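PDB 4B7O: iron-regulated outer membrane protein from Neisseria meningitidis, which probably takes up iron, from siderophores as in its relatives, across the outer membrane as a TonB-dependent transporter built from a beta-barrel and an internal plug. Local coordinates for residues T81-R86 and N221-Y226; L88-P93 and F688-V693; T108-G113 and N554-W559; S642-F647 and N651-W656. All coordinates share one frame; numbering follows the deposited sequence.

Contact 1. Residues T81-R86 and N221-Y226; sequences TATDMR and NDEKEY
Glu223, which reaches from the barrel wall toward Thr83, has its OE1 gripped by two donors: Lys248 NZ of the adjoining barrel strand makes a salt bridge to it, and Asn101 ND2 of the plug a hydrogen bond. This is the plug-barrel interface of a TonB-dependent transporter, met where the end of strand 212-223 faces the loop that leads into the short plug helix 85-88. A carboxylate suits the place because its OE1 can accept from wall and plug at once. The other oxygen, Glu223 OE2, approaches Thr83 OG1 to 3.9 Å. Asn221, two residues earlier, also turns its side chain to the plug: with CG anti to the backbone N (chi1 174°), the amide crosses the threonine at about a right angle. Its ND2 comes within 3.4 Å of Thr83 OG1, yet the angle is too poor for a hydrogen bond, so the two are polar neighbours without a directed link. Threonine, short and branched, brings its hydroxyl and CB up to the amide nitrogen. Next to it, Asp84 is the N-cap of the helix, its OD1 accepting from Glu87 N, a role for which a short acceptor side chain is well suited. Arg86 lends a long, charge-only attraction to Asp84, which may ease the nearness of the two acids: Asp84 OD2 and Glu223 OE2 stand 5.8 Å apart.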
loop_
_atom_site.group_PDB
_atom_site.type_symbol
_atom_site.label_atom_id
_atom_site.label_comp_id
_atom_site.label_asym_id
_atom_site.label_seq_id
_atom_site.Cartn_x
_atom_site.Cartn_y
_atom_site.Cartn_z
ATOM N N THR A 81 -17.509 3.799 -9.492
ATOM C CA THR A 81 -17.474 2.728 -10.442
ATOM C C THR A 81 -16.136 1.940 -10.355
ATOM O O THR A 81 -15.960 0.888 -10.969
ATOM C CB THR A 81 -17.753 3.367 -11.754
ATOM O OG1 THR A 81 -18.604 2.511 -12.502
ATOM C CG2 THR A 81 -16.504 3.752 -12.457
ATOM N N ALA A 82 -15.241 2.435 -9.508
ATOM C CA ALA A 82 -13.903 1.935 -9.359
ATOM C C ALA A 82 -13.853 0.523 -8.733
ATOM O O ALA A 82 -14.683 0.169 -7.866
ATOM C CB ALA A 82 -13.111 2.927 -8.541
ATOM N N THR A 83 -12.925 -0.315 -9.223
ATOM C CA THR A 83 -12.788 -1.651 -8.640
ATOM C C THR A 83 -11.374 -1.920 -8.208
ATOM O O THR A 83 -11.114 -3.006 -7.749
ATOM C CB THR A 83 -13.159 -2.757 -9.629
ATOM O OG1 THR A 83 -12.257 -2.673 -10.744
ATOM C CG2 THR A 83 -14.604 -2.583 -10.101
ATOM N N ASP A 84 -10.455 -0.958 -8.351
ATOM C CA ASP A 84 -9.187 -1.027 -7.632
ATOM C C ASP A 84 -8.871 0.259 -6.876
ATOM O O ASP A 84 -9.524 1.281 -7.101
ATOM C CB ASP A 84 -8.005 -1.400 -8.569
ATOM C CG ASP A 84 -7.782 -0.391 -9.716
ATOM O OD1 ASP A 84 -8.298 0.755 -9.721
ATOM O OD2 ASP A 84 -7.057 -0.749 -10.666
ATOM N N MET A 85 -7.817 0.213 -6.051
ATOM C CA MET A 85 -7.330 1.393 -5.342
ATOM C C MET A 85 -6.797 2.482 -6.220
ATOM O O MET A 85 -6.995 3.655 -5.926
ATOM C CB MET A 85 -6.237 1.013 -4.375
ATOM C CG MET A 85 -6.761 0.111 -3.263
ATOM S SD MET A 85 -7.851 0.971 -2.106
ATOM C CE MET A 85 -8.397 -0.479 -1.186
ATOM N N ARG A 86 -6.122 2.126 -7.305
ATOM C CA ARG A 86 -5.635 3.164 -8.161
ATOM C C ARG A 86 -6.725 4.165 -8.602
ATOM O O ARG A 86 -6.475 5.365 -8.622
ATOM C CB ARG A 86 -4.914 2.587 -9.367
ATOM C CG ARG A 86 -4.434 3.644 -10.369
ATOM C CD ARG A 86 -3.660 2.971 -11.507
ATOM N NE ARG A 86 -4.525 2.098 -12.319
ATOM C CZ ARG A 86 -4.112 1.038 -13.030
ATOM N NH1 ARG A 86 -2.837 0.668 -13.046
ATOM N NH2 ARG A 86 -4.978 0.342 -13.745
ATOM N N ASN A 221 -13.986 -10.118 -10.098
ATOM C CA ASN A 221 -13.842 -9.146 -11.136
ATOM C C ASN A 221 -12.995 -9.714 -12.256
ATOM O O ASN A 221 -11.797 -9.971 -12.082
ATOM C CB ASN A 221 -13.258 -7.840 -10.613
ATOM C CG ASN A 221 -12.962 -6.844 -11.734
ATOM O OD1 ASN A 221 -13.594 -6.843 -12.819
ATOM N ND2 ASN A 221 -11.986 -5.989 -11.488
ATOM N N ASP A 222 -13.628 -9.954 -13.397
ATOM C CA ASP A 222 -12.913 -10.640 -14.441
ATOM C C ASP A 222 -12.453 -9.689 -15.515
ATOM O O ASP A 222 -13.245 -9.157 -16.267
ATOM C CB ASP A 222 -13.786 -11.734 -15.029
ATOM C CG ASP A 222 -13.036 -12.573 -16.036
ATOM O OD1 ASP A 222 -11.785 -12.473 -16.075
ATOM O OD2 ASP A 222 -13.705 -13.316 -16.798
ATOM N N GLU A 223 -11.179 -9.388 -15.592
ATOM C CA GLU A 223 -10.872 -8.327 -16.561
ATOM C C GLU A 223 -10.055 -8.824 -17.729
ATOM O O GLU A 223 -9.082 -9.509 -17.533
ATOM C CB GLU A 223 -10.156 -7.154 -15.895
ATOM C CG GLU A 223 -10.938 -6.416 -14.812
ATOM C CD GLU A 223 -10.056 -5.427 -14.058
ATOM O OE1 GLU A 223 -8.918 -5.838 -13.683
ATOM O OE2 GLU A 223 -10.476 -4.248 -13.859
ATOM N N LYS A 224 -10.459 -8.460 -18.935
ATOM C CA LYS A 224 -9.669 -8.702 -20.136
ATOM C C LYS A 224 -8.540 -7.697 -20.273
ATOM O O LYS A 224 -8.413 -6.788 -19.480
ATOM C CB LYS A 224 -10.535 -8.579 -21.407
ATOM C CG LYS A 224 -11.593 -9.660 -21.606
ATOM C CD LYS A 224 -11.392 -10.835 -20.669
ATOM C CE LYS A 224 -12.732 -11.561 -20.501
ATOM N NZ LYS A 224 -12.650 -12.647 -19.474
ATOM N N GLU A 225 -7.770 -7.830 -21.351
ATOM C CA GLU A 225 -6.611 -7.021 -21.564
ATOM C C GLU A 225 -7.124 -5.671 -21.960
ATOM O O GLU A 225 -8.089 -5.565 -22.708
ATOM C CB GLU A 225 -5.738 -7.622 -22.630
ATOM C CG GLU A 225 -4.916 -8.831 -22.210
ATOM C CD GLU A 225 -4.072 -9.346 -23.388
ATOM O OE1 GLU A 225 -4.431 -9.015 -24.558
ATOM O OE2 GLU A 225 -3.038 -10.045 -23.163
ATOM N N TYR A 226 -6.549 -4.633 -21.380
ATOM C CA TYR A 226 -7.150 -3.324 -21.513
ATOM C C TYR A 226 -6.450 -2.646 -22.666
ATOM O O TYR A 226 -5.299 -2.952 -23.005
ATOM C CB TYR A 226 -7.031 -2.528 -20.171
ATOM C CG TYR A 226 -5.582 -2.150 -19.790
ATOM C CD1 TYR A 226 -4.985 -1.022 -20.349
ATOM C CD2 TYR A 226 -4.819 -2.932 -18.908
ATOM C CE1 TYR A 226 -3.691 -0.643 -20.037
ATOM C CE2 TYR A 226 -3.490 -2.578 -18.599
ATOM C CZ TYR A 226 -2.935 -1.421 -19.183
ATOM O OH TYR A 226 -1.636 -1.013 -18.967
#

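Contact 2. Residues L88-P93 and F688-V693; sequences LLKEEP and FGVNDV
Lys90 NZ gives a hydrogen bond of 2.8 Å to Asp692 OD2, a salt bridge between the plug and the inner wall of the barrel. The ammonium approaches the syn lone pair of OD2, on the side of the other oxygen. That second oxygen, OD1, is not left to the lysine: it accepts from the backbone N of Asn713, so both carboxylate oxygens have donors and the acid is held in place. NZ in turn has a second anionic partner, Glu87 OE1 in the preceding helix. Lysine has the length to span the gap, and a bend at chi3 (-36°) turns the end of the chain so that NZ meets the carboxylate. Val690, one inward-facing position away, puts CG1 4.2 Å from Lys90 NZ. The lysine starts from a type I turn, Leu89 to Glu92, closed by Glu92 N to Leu89 O at 3.3 Å. Barrel donors serve the turn as well: Arg659 NH1 binds Lys90 O, Thr640 OG1 binds Glu91 O, and Arg657 NE makes a salt bridge to Glu91 OE1. The turn thus links helix 85-88 to strand 95-97 while lying against barrel strands 638-647, 652-665 and 684-697.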
loop_
_atom_site.group_PDB
_atom_site.type_symbol
_atom_site.label_atom_id
_atom_site.label_comp_id
_atom_site.label_asym_id
_atom_site.label_seq_id
_atom_site.Cartn_x
_atom_site.Cartn_y
_atom_site.Cartn_z
ATOM N N LEU A 88 -9.879 4.435 -7.167
ATOM C CA LEU A 88 -10.550 4.938 -5.995
ATOM C C LEU A 88 -9.876 6.164 -5.383
ATOM O O LEU A 88 -10.568 7.051 -4.855
ATOM C CB LEU A 88 -10.592 3.844 -4.919
ATOM C CG LEU A 88 -11.776 3.884 -3.986
ATOM C CD1 LEU A 88 -13.054 4.302 -4.712
ATOM C CD2 LEU A 88 -11.968 2.516 -3.355
ATOM N N LEU A 89 -8.538 6.176 -5.372
ATOM C CA LEU A 89 -7.825 7.238 -4.706
ATOM C C LEU A 89 -7.191 8.162 -5.759
ATOM O O LEU A 89 -6.063 8.685 -5.523
ATOM C CB LEU A 89 -6.724 6.659 -3.842
ATOM C CG LEU A 89 -7.068 5.422 -3.011
ATOM C CD1 LEU A 89 -5.780 4.771 -2.587
ATOM C CD2 LEU A 89 -7.919 5.743 -1.798
ATOM N N LYS A 90 -7.846 8.330 -6.921
ATOM C CA LYS A 90 -7.203 9.085 -7.980
ATOM C C LYS A 90 -7.142 10.619 -7.735
ATOM O O LYS A 90 -6.327 11.334 -8.334
ATOM C CB LYS A 90 -7.802 8.788 -9.332
ATOM C CG LYS A 90 -9.181 9.358 -9.558
ATOM C CD LYS A 90 -9.680 8.938 -10.944
ATOM C CE LYS A 90 -8.520 8.910 -11.959
ATOM N NZ LYS A 90 -8.822 8.360 -13.331
ATOM N N GLU A 91 -7.996 11.086 -6.851
ATOM C CA GLU A 91 -8.052 12.475 -6.487
ATOM C C GLU A 91 -7.068 12.848 -5.380
ATOM O O GLU A 91 -6.943 14.005 -5.036
ATOM C CB GLU A 91 -9.454 12.798 -6.023
ATOM C CG GLU A 91 -9.956 14.011 -6.734
ATOM C CD GLU A 91 -11.348 14.435 -6.295
ATOM O OE1 GLU A 91 -12.181 13.531 -5.955
ATOM O OE2 GLU A 91 -11.575 15.683 -6.313
ATOM N N GLU A 92 -6.413 11.870 -4.786
ATOM C CA GLU A 92 -5.364 12.153 -3.822
ATOM C C GLU A 92 -3.997 12.341 -4.488
ATOM O O GLU A 92 -3.386 11.394 -4.933
ATOM C CB GLU A 92 -5.319 11.079 -2.758
ATOM C CG GLU A 92 -4.099 11.216 -1.847
ATOM C CD GLU A 92 -3.900 12.592 -1.164
ATOM O OE1 GLU A 92 -4.861 12.971 -0.420
ATOM O OE2 GLU A 92 -2.778 13.254 -1.354
ATOM N N PRO A 93 -3.505 13.580 -4.540
ATOM C CA PRO A 93 -2.336 13.872 -5.377
ATOM C C PRO A 93 -0.997 13.346 -4.843
ATOM O O PRO A 93 -0.024 13.320 -5.589
ATOM C CB PRO A 93 -2.322 15.427 -5.456
ATOM C CG PRO A 93 -3.281 15.929 -4.389
ATOM C CD PRO A 93 -4.006 14.764 -3.793
ATOM N N PHE A 688 0.892 14.615 -18.283
ATOM C CA PHE A 688 -0.318 14.234 -18.965
ATOM C C PHE A 688 -1.511 14.727 -18.144
ATOM O O PHE A 688 -1.391 15.067 -16.945
ATOM C CB PHE A 688 -0.362 12.695 -19.081
ATOM C CG PHE A 688 -0.206 12.003 -17.750
ATOM C CD1 PHE A 688 -1.326 11.729 -16.954
ATOM C CD2 PHE A 688 1.073 11.661 -17.270
ATOM C CE1 PHE A 688 -1.177 11.148 -15.683
ATOM C CE2 PHE A 688 1.229 11.017 -16.046
ATOM C CZ PHE A 688 0.115 10.782 -15.236
ATOM N N GLY A 689 -2.661 14.709 -18.798
ATOM C CA GLY A 689 -3.904 15.064 -18.210
ATOM C C GLY A 689 -4.950 14.030 -18.477
ATOM O O GLY A 689 -5.170 13.660 -19.629
ATOM N N VAL A 690 -5.614 13.591 -17.403
ATOM C CA VAL A 690 -6.699 12.630 -17.466
ATOM C C VAL A 690 -8.008 13.226 -16.949
ATOM O O VAL A 690 -8.033 13.814 -15.882
ATOM C CB VAL A 690 -6.310 11.372 -16.663
ATOM C CG1 VAL A 690 -7.423 10.351 -16.698
ATOM C CG2 VAL A 690 -5.070 10.765 -17.301
ATOM N N ASN A 691 -9.093 13.037 -17.686
ATOM C CA ASN A 691 -10.372 13.615 -17.329
ATOM C C ASN A 691 -11.411 12.541 -17.280
ATOM O O ASN A 691 -11.451 11.717 -18.192
ATOM C CB ASN A 691 -10.818 14.642 -18.353
ATOM C CG ASN A 691 -10.078 15.937 -18.229
ATOM O OD1 ASN A 691 -9.150 16.214 -19.008
ATOM N ND2 ASN A 691 -10.479 16.761 -17.248
ATOM N N ASP A 692 -12.259 12.557 -16.245
ATOM C CA ASP A 692 -13.300 11.525 -16.059
ATOM C C ASP A 692 -14.628 12.250 -15.871
ATOM O O ASP A 692 -14.648 13.379 -15.383
ATOM C CB ASP A 692 -13.093 10.681 -14.817
ATOM C CG ASP A 692 -11.725 9.997 -14.731
ATOM O OD1 ASP A 692 -10.960 9.925 -15.714
ATOM O OD2 ASP A 692 -11.410 9.464 -13.630
ATOM N N VAL A 693 -15.734 11.602 -16.198
ATOM C CA VAL A 693 -17.023 12.087 -15.733
ATOM C C VAL A 693 -17.795 10.904 -15.120
ATOM O O VAL A 693 -17.565 9.782 -15.471
ATOM C CB VAL A 693 -17.795 12.737 -16.878
ATOM C CG1 VAL A 693 -17.016 13.922 -17.445
ATOM C CG2 VAL A 693 -18.017 11.731 -17.981
#

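Contact 3. Residues T108-G113 and N554-W559; sequences TLRGMG and NGSYFW
A cation-pi stack joins the plug to the barrel here: Arg110, at the tip of a plug hairpin, lays its guanidinium flat on the ring of Phe558, which projects from barrel strand 551-567. The two planes are nearly parallel, 14° apart, with their centres separated by 4.0 Å. Arg110 runs out extended from CG to NE and slides past the phenylalanine in the opposite direction, which lets its aliphatic part share the same ring face. Arg110 CD sits 3.6 Å from the centroid of the Phe558 ring, a CH-pi contact, and Arg110 NE lies 3.3 Å from Phe558 CE2. Arginine suits the place because its chain covers the ring while its end carries charge onward: NH2 forms salt bridges with Glu541 OE1 and Glu593 OE2. These acids probably hold the guanidinium flat on the ring and balance its buried charge. Ser556 flanks the group, Ser556 CB being 4.1 Å from Arg110 NH2, while its OG accepts from Ser65 N. The hairpin presents Arg110 on a type I' turn, whose positive phi values fall on Arg110 and Gly111; Met112 N to Leu109 O, 2.7 Å, closes it. The turn's Arg110 O also takes Asn589 ND2 from the wall. Around the stack, Glu541 comes from strand 535-547 and Glu593 from strand 578-600, the two neighbours that flank strand 551-567 in the barrel.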
loop_
_atom_site.group_PDB
_atom_site.type_symbol
_atom_site.label_atom_id
_atom_site.label_comp_id
_atom_site.label_asym_id
_atom_site.label_seq_id
_atom_site.Cartn_x
_atom_site.Cartn_y
_atom_site.Cartn_z
ATOM N N THR A 108 3.473 4.868 -4.969
ATOM C CA THR A 108 4.312 5.792 -4.240
ATOM C C THR A 108 3.500 6.797 -3.462
ATOM O O THR A 108 2.390 7.187 -3.829
ATOM C CB THR A 108 5.347 6.492 -5.136
ATOM O OG1 THR A 108 4.667 7.234 -6.140
ATOM C CG2 THR A 108 6.202 5.462 -5.804
ATOM N N LEU A 109 4.081 7.195 -2.373
ATOM C CA LEU A 109 3.465 8.077 -1.441
ATOM C C LEU A 109 4.531 9.105 -1.195
ATOM O O LEU A 109 5.638 8.744 -0.755
ATOM C CB LEU A 109 3.167 7.314 -0.171
ATOM C CG LEU A 109 2.506 8.082 0.965
ATOM C CD1 LEU A 109 1.166 8.667 0.482
ATOM C CD2 LEU A 109 2.329 7.124 2.143
ATOM N N ARG A 110 4.235 10.362 -1.561
ATOM C CA ARG A 110 5.249 11.414 -1.528
ATOM C C ARG A 110 6.509 10.992 -2.224
ATOM O O ARG A 110 7.599 11.321 -1.784
ATOM C CB ARG A 110 5.597 11.771 -0.083
ATOM C CG ARG A 110 4.582 12.679 0.593
ATOM C CD ARG A 110 4.821 12.803 2.102
ATOM N NE ARG A 110 3.827 13.742 2.682
ATOM C CZ ARG A 110 3.757 14.093 3.951
ATOM N NH1 ARG A 110 4.614 13.579 4.830
ATOM N NH2 ARG A 110 2.805 14.944 4.344
ATOM N N GLY A 111 6.356 10.266 -3.325
ATOM C CA GLY A 111 7.500 9.753 -4.089
ATOM C C GLY A 111 8.178 8.518 -3.511
ATOM O O GLY A 111 9.119 8.022 -4.095
ATOM N N MET A 112 7.754 8.024 -2.352
ATOM C CA MET A 112 8.469 6.892 -1.762
ATOM C C MET A 112 7.680 5.680 -2.080
ATOM O O MET A 112 6.432 5.746 -2.085
ATOM C CB MET A 112 8.624 7.045 -0.275
ATOM C CG MET A 112 9.372 8.285 0.141
ATOM S SD MET A 112 11.089 8.276 -0.430
ATOM C CE MET A 112 11.786 6.988 0.561
ATOM N N GLY A 113 8.377 4.597 -2.425
ATOM C CA GLY A 113 7.684 3.399 -2.950
ATOM C C GLY A 113 7.349 2.349 -1.882
ATOM O O GLY A 113 7.613 2.554 -0.674
ATOM N N ASN A 554 -6.326 22.570 3.517
ATOM C CA ASN A 554 -5.271 22.059 4.363
ATOM C C ASN A 554 -3.996 22.045 3.562
ATOM O O ASN A 554 -4.053 22.096 2.336
ATOM C CB ASN A 554 -5.612 20.665 4.882
ATOM C CG ASN A 554 -6.037 19.755 3.779
ATOM O OD1 ASN A 554 -5.204 19.172 3.119
ATOM N ND2 ASN A 554 -7.348 19.634 3.567
ATOM N N GLY A 555 -2.871 21.965 4.267
ATOM C CA GLY A 555 -1.577 21.966 3.660
ATOM C C GLY A 555 -0.558 21.320 4.589
ATOM O O GLY A 555 -0.811 21.158 5.769
ATOM N N SER A 556 0.589 20.955 4.036
ATOM C CA SER A 556 1.632 20.336 4.770
ATOM C C SER A 556 2.889 20.703 4.075
ATOM O O SER A 556 2.864 20.951 2.889
ATOM C CB SER A 556 1.527 18.806 4.706
ATOM O OG SER A 556 0.659 18.269 5.708
ATOM N N TYR A 557 3.997 20.721 4.815
ATOM C CA TYR A 557 5.323 20.741 4.248
ATOM C C TYR A 557 6.175 19.783 5.049
ATOM O O TYR A 557 6.120 19.803 6.252
ATOM C CB TYR A 557 5.936 22.118 4.290
ATOM C CG TYR A 557 6.978 22.240 3.246
ATOM C CD1 TYR A 557 8.231 21.645 3.404
ATOM C CD2 TYR A 557 6.685 22.864 2.045
ATOM C CE1 TYR A 557 9.205 21.741 2.401
ATOM C CE2 TYR A 557 7.613 22.965 1.045
ATOM C CZ TYR A 557 8.866 22.419 1.229
ATOM O OH TYR A 557 9.746 22.516 0.215
ATOM N N PHE A 558 6.927 18.912 4.392
ATOM C CA PHE A 558 7.608 17.872 5.153
ATOM C C PHE A 558 9.060 17.797 4.772
ATOM O O PHE A 558 9.420 18.149 3.676
ATOM C CB PHE A 558 6.957 16.496 4.942
ATOM C CG PHE A 558 6.934 16.086 3.515
ATOM C CD1 PHE A 558 8.045 15.456 2.957
ATOM C CD2 PHE A 558 5.834 16.408 2.716
ATOM C CE1 PHE A 558 8.052 15.082 1.619
ATOM C CE2 PHE A 558 5.831 16.057 1.376
ATOM C CZ PHE A 558 6.942 15.398 0.829
ATOM N N TRP A 559 9.891 17.376 5.703
ATOM C CA TRP A 559 11.290 17.152 5.371
ATOM C C TRP A 559 11.686 15.861 5.966
ATOM O O TRP A 559 11.358 15.573 7.142
ATOM C CB TRP A 559 12.135 18.166 6.018
ATOM C CG TRP A 559 11.920 19.568 5.554
ATOM C CD1 TRP A 559 12.647 20.242 4.610
ATOM C CD2 TRP A 559 10.936 20.527 6.059
ATOM N NE1 TRP A 559 12.207 21.513 4.484
ATOM C CE2 TRP A 559 11.189 21.760 5.346
ATOM C CE3 TRP A 559 9.918 20.479 7.013
ATOM C CZ2 TRP A 559 10.454 22.914 5.580
ATOM C CZ3 TRP A 559 9.171 21.633 7.256
ATOM C CH2 TRP A 559 9.421 22.825 6.529
#

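Contact 4. Residues S642-F647 and N651-W656; sequences SLAYRF and NLEIGW
Arg646 and Glu653, a non-hydrogen-bonded pair and so on one face of a beta hairpin, both hold CG anti to the backbone N (chi1 -174° and -178°), which lays the chains so that Glu653 CB comes over one face of the guanidinium. Glu653 OE1 makes a salt bridge of 3.4 Å to Arg646 NH1. A bend at chi3 swings the guanidinium across to Asn651, whose OD1 accepts from Arg646 NE at 3.0 Å and weakly from NH2. NH2 also binds Asn696 OD1 on the next strand, and NH1 Glu79 of the plug. Beneath, three hydrogen-bonded pairs zip the antiparallel strands, with Tyr645 N to Ile654 O the straightest at 171°. Between them Gly655, lacking a side chain, leaves room for Ala644. On the other face Phe647 CD2 packs 3.7 Å from Leu652 CD2, beside Ile654. Such a two-faced hairpin is what a membrane barrel requires: apolar and aromatic groups outward, presumably toward lipid, and charged groups inward, where Arg646 reaches Glu79 of the plug.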
loop_
_atom_site.group_PDB
_atom_site.type_symbol
_atom_site.label_atom_id
_atom_site.label_comp_id
_atom_site.label_asym_id
_atom_site.label_seq_id
_atom_site.Cartn_x
_atom_site.Cartn_y
_atom_site.Cartn_z
ATOM N N SER A 642 -12.101 18.222 -8.690
ATOM C CA SER A 642 -13.362 17.725 -9.193
ATOM C C SER A 642 -14.436 18.712 -8.943
ATOM O O SER A 642 -14.342 19.539 -8.039
ATOM C CB SER A 642 -13.780 16.361 -8.579
ATOM O OG SER A 642 -13.736 16.393 -7.171
ATOM N N LEU A 643 -15.503 18.576 -9.711
ATOM C CA LEU A 643 -16.657 19.406 -9.515
ATOM C C LEU A 643 -17.804 18.510 -9.654
ATOM O O LEU A 643 -17.866 17.765 -10.614
ATOM C CB LEU A 643 -16.679 20.461 -10.605
ATOM C CG LEU A 643 -17.811 21.458 -10.534
ATOM C CD1 LEU A 643 -17.759 22.119 -9.147
ATOM C CD2 LEU A 643 -17.607 22.485 -11.652
ATOM N N ALA A 644 -18.708 18.508 -8.699
ATOM C CA ALA A 644 -19.839 17.602 -8.796
ATOM C C ALA A 644 -21.116 18.259 -8.312
ATOM O O ALA A 644 -21.092 19.020 -7.364
ATOM C CB ALA A 644 -19.589 16.347 -7.980
ATOM N N TYR A 645 -22.236 17.890 -8.914
ATOM C CA TYR A 645 -23.510 18.453 -8.542
ATOM C C TYR A 645 -24.539 17.375 -8.332
ATOM O O TYR A 645 -24.731 16.489 -9.175
ATOM C CB TYR A 645 -24.032 19.440 -9.594
ATOM C CG TYR A 645 -25.225 20.133 -9.034
ATOM C CD1 TYR A 645 -25.071 21.200 -8.134
ATOM C CD2 TYR A 645 -26.507 19.666 -9.303
ATOM C CE1 TYR A 645 -26.164 21.816 -7.568
ATOM C CE2 TYR A 645 -27.614 20.269 -8.749
ATOM C CZ TYR A 645 -27.430 21.342 -7.884
ATOM O OH TYR A 645 -28.519 21.930 -7.317
ATOM N N ARG A 646 -25.222 17.461 -7.203
ATOM C CA ARG A 646 -26.263 16.491 -6.871
ATOM C C ARG A 646 -27.705 17.068 -6.904
ATOM O O ARG A 646 -28.029 17.965 -6.154
ATOM C CB ARG A 646 -25.955 15.835 -5.541
ATOM C CG ARG A 646 -26.937 14.732 -5.260
ATOM C CD ARG A 646 -26.384 13.788 -4.251
ATOM N NE ARG A 646 -26.604 12.470 -4.780
ATOM C CZ ARG A 646 -25.694 11.527 -4.894
ATOM N NH1 ARG A 646 -24.450 11.706 -4.499
ATOM N NH2 ARG A 646 -26.060 10.399 -5.434
ATOM N N PHE A 647 -28.531 16.536 -7.792
ATOM C CA PHE A 647 -29.888 16.983 -7.976
ATOM C C PHE A 647 -30.722 16.308 -6.971
ATOM O O PHE A 647 -30.520 15.136 -6.674
ATOM C CB PHE A 647 -30.400 16.552 -9.350
ATOM C CG PHE A 647 -29.639 17.156 -10.463
ATOM C CD1 PHE A 647 -29.887 18.470 -10.867
ATOM C CD2 PHE A 647 -28.616 16.461 -11.056
ATOM C CE1 PHE A 647 -29.115 19.061 -11.875
ATOM C CE2 PHE A 647 -27.864 17.040 -12.061
ATOM C CZ PHE A 647 -28.113 18.333 -12.483
ATOM N N ASN A 651 -32.766 11.748 -7.245
ATOM C CA ASN A 651 -31.493 11.745 -6.471
ATOM C C ASN A 651 -30.347 11.287 -7.324
ATOM O O ASN A 651 -30.205 10.073 -7.563
ATOM C CB ASN A 651 -31.602 10.788 -5.318
ATOM C CG ASN A 651 -30.505 10.987 -4.320
ATOM O OD1 ASN A 651 -29.324 11.109 -4.682
ATOM N ND2 ASN A 651 -30.870 11.016 -3.054
ATOM N N LEU A 652 -29.552 12.243 -7.812
ATOM C CA LEU A 652 -28.596 11.966 -8.885
ATOM C C LEU A 652 -27.398 12.866 -8.803
ATOM O O LEU A 652 -27.558 14.041 -8.636
ATOM C CB LEU A 652 -29.258 12.197 -10.249
ATOM C CG LEU A 652 -28.294 12.101 -11.413
ATOM C CD1 LEU A 652 -28.311 10.671 -11.896
ATOM C CD2 LEU A 652 -28.697 13.055 -12.524
ATOM N N GLU A 653 -26.194 12.332 -8.931
ATOM C CA GLU A 653 -25.042 13.191 -8.955
ATOM C C GLU A 653 -24.285 13.021 -10.250
ATOM O O GLU A 653 -24.050 11.901 -10.750
ATOM C CB GLU A 653 -24.124 12.890 -7.772
ATOM C CG GLU A 653 -22.914 13.795 -7.697
ATOM C CD GLU A 653 -22.122 13.710 -6.379
ATOM O OE1 GLU A 653 -21.514 12.660 -6.035
ATOM O OE2 GLU A 653 -22.050 14.737 -5.680
ATOM N N ILE A 654 -23.886 14.138 -10.812
ATOM C CA ILE A 654 -23.030 14.047 -11.930
ATOM C C ILE A 654 -21.839 14.867 -11.599
ATOM O O ILE A 654 -21.928 15.822 -10.806
ATOM C CB ILE A 654 -23.701 14.591 -13.180
ATOM C CG1 ILE A 654 -24.079 16.046 -12.987
ATOM C CG2 ILE A 654 -24.981 13.814 -13.445
ATOM C CD1 ILE A 654 -24.338 16.733 -14.302
ATOM N N GLY A 655 -20.716 14.504 -12.198
ATOM C CA GLY A 655 -19.531 15.245 -11.942
ATOM C C GLY A 655 -18.415 14.954 -12.879
ATOM O O GLY A 655 -18.482 14.048 -13.674
ATOM N N TRP A 656 -17.365 15.735 -12.726
ATOM C CA TRP A 656 -16.189 15.647 -13.518
ATOM C C TRP A 656 -15.072 15.475 -12.551
ATOM O O TRP A 656 -15.125 16.034 -11.448
ATOM C CB TRP A 656 -15.998 16.992 -14.258
ATOM C CG TRP A 656 -14.588 17.225 -14.682
ATOM C CD1 TRP A 656 -13.949 16.693 -15.783
ATOM C CD2 TRP A 656 -13.563 17.987 -13.976
ATOM N NE1 TRP A 656 -12.655 17.097 -15.817
ATOM C CE2 TRP A 656 -12.370 17.885 -14.764
ATOM C CE3 TRP A 656 -13.535 18.736 -12.822
ATOM C CZ2 TRP A 656 -11.204 18.507 -14.404
ATOM C CZ3 TRP A 656 -12.358 19.377 -12.489
ATOM C CH2 TRP A 656 -11.213 19.237 -13.244
#

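How the contacts relate
From the N terminus, the plug supplies three successive segments, 81-86, 88-93 and 108-113, and each waits for a barrel strand much later in the chain. Contact 1 closes first, at 221-226, and therefore crosses contacts 2 and 3, whose first segments lie within its loop. Contact 3 closes at 554-559, the hairpin of contact 4 follows at 642-656, and contact 2 closes last at 688-693, so its loop encloses both of them. Contacts 1 and 2 adjoin in the plug through Ala82 and Leu88; contacts 2 and 4 adjoin on neighbouring barrel strands 652-665 and 684-697. Contacts 1 to 3 thus bring the plug against separated parts of the wall, and contact 4 builds the wall itself.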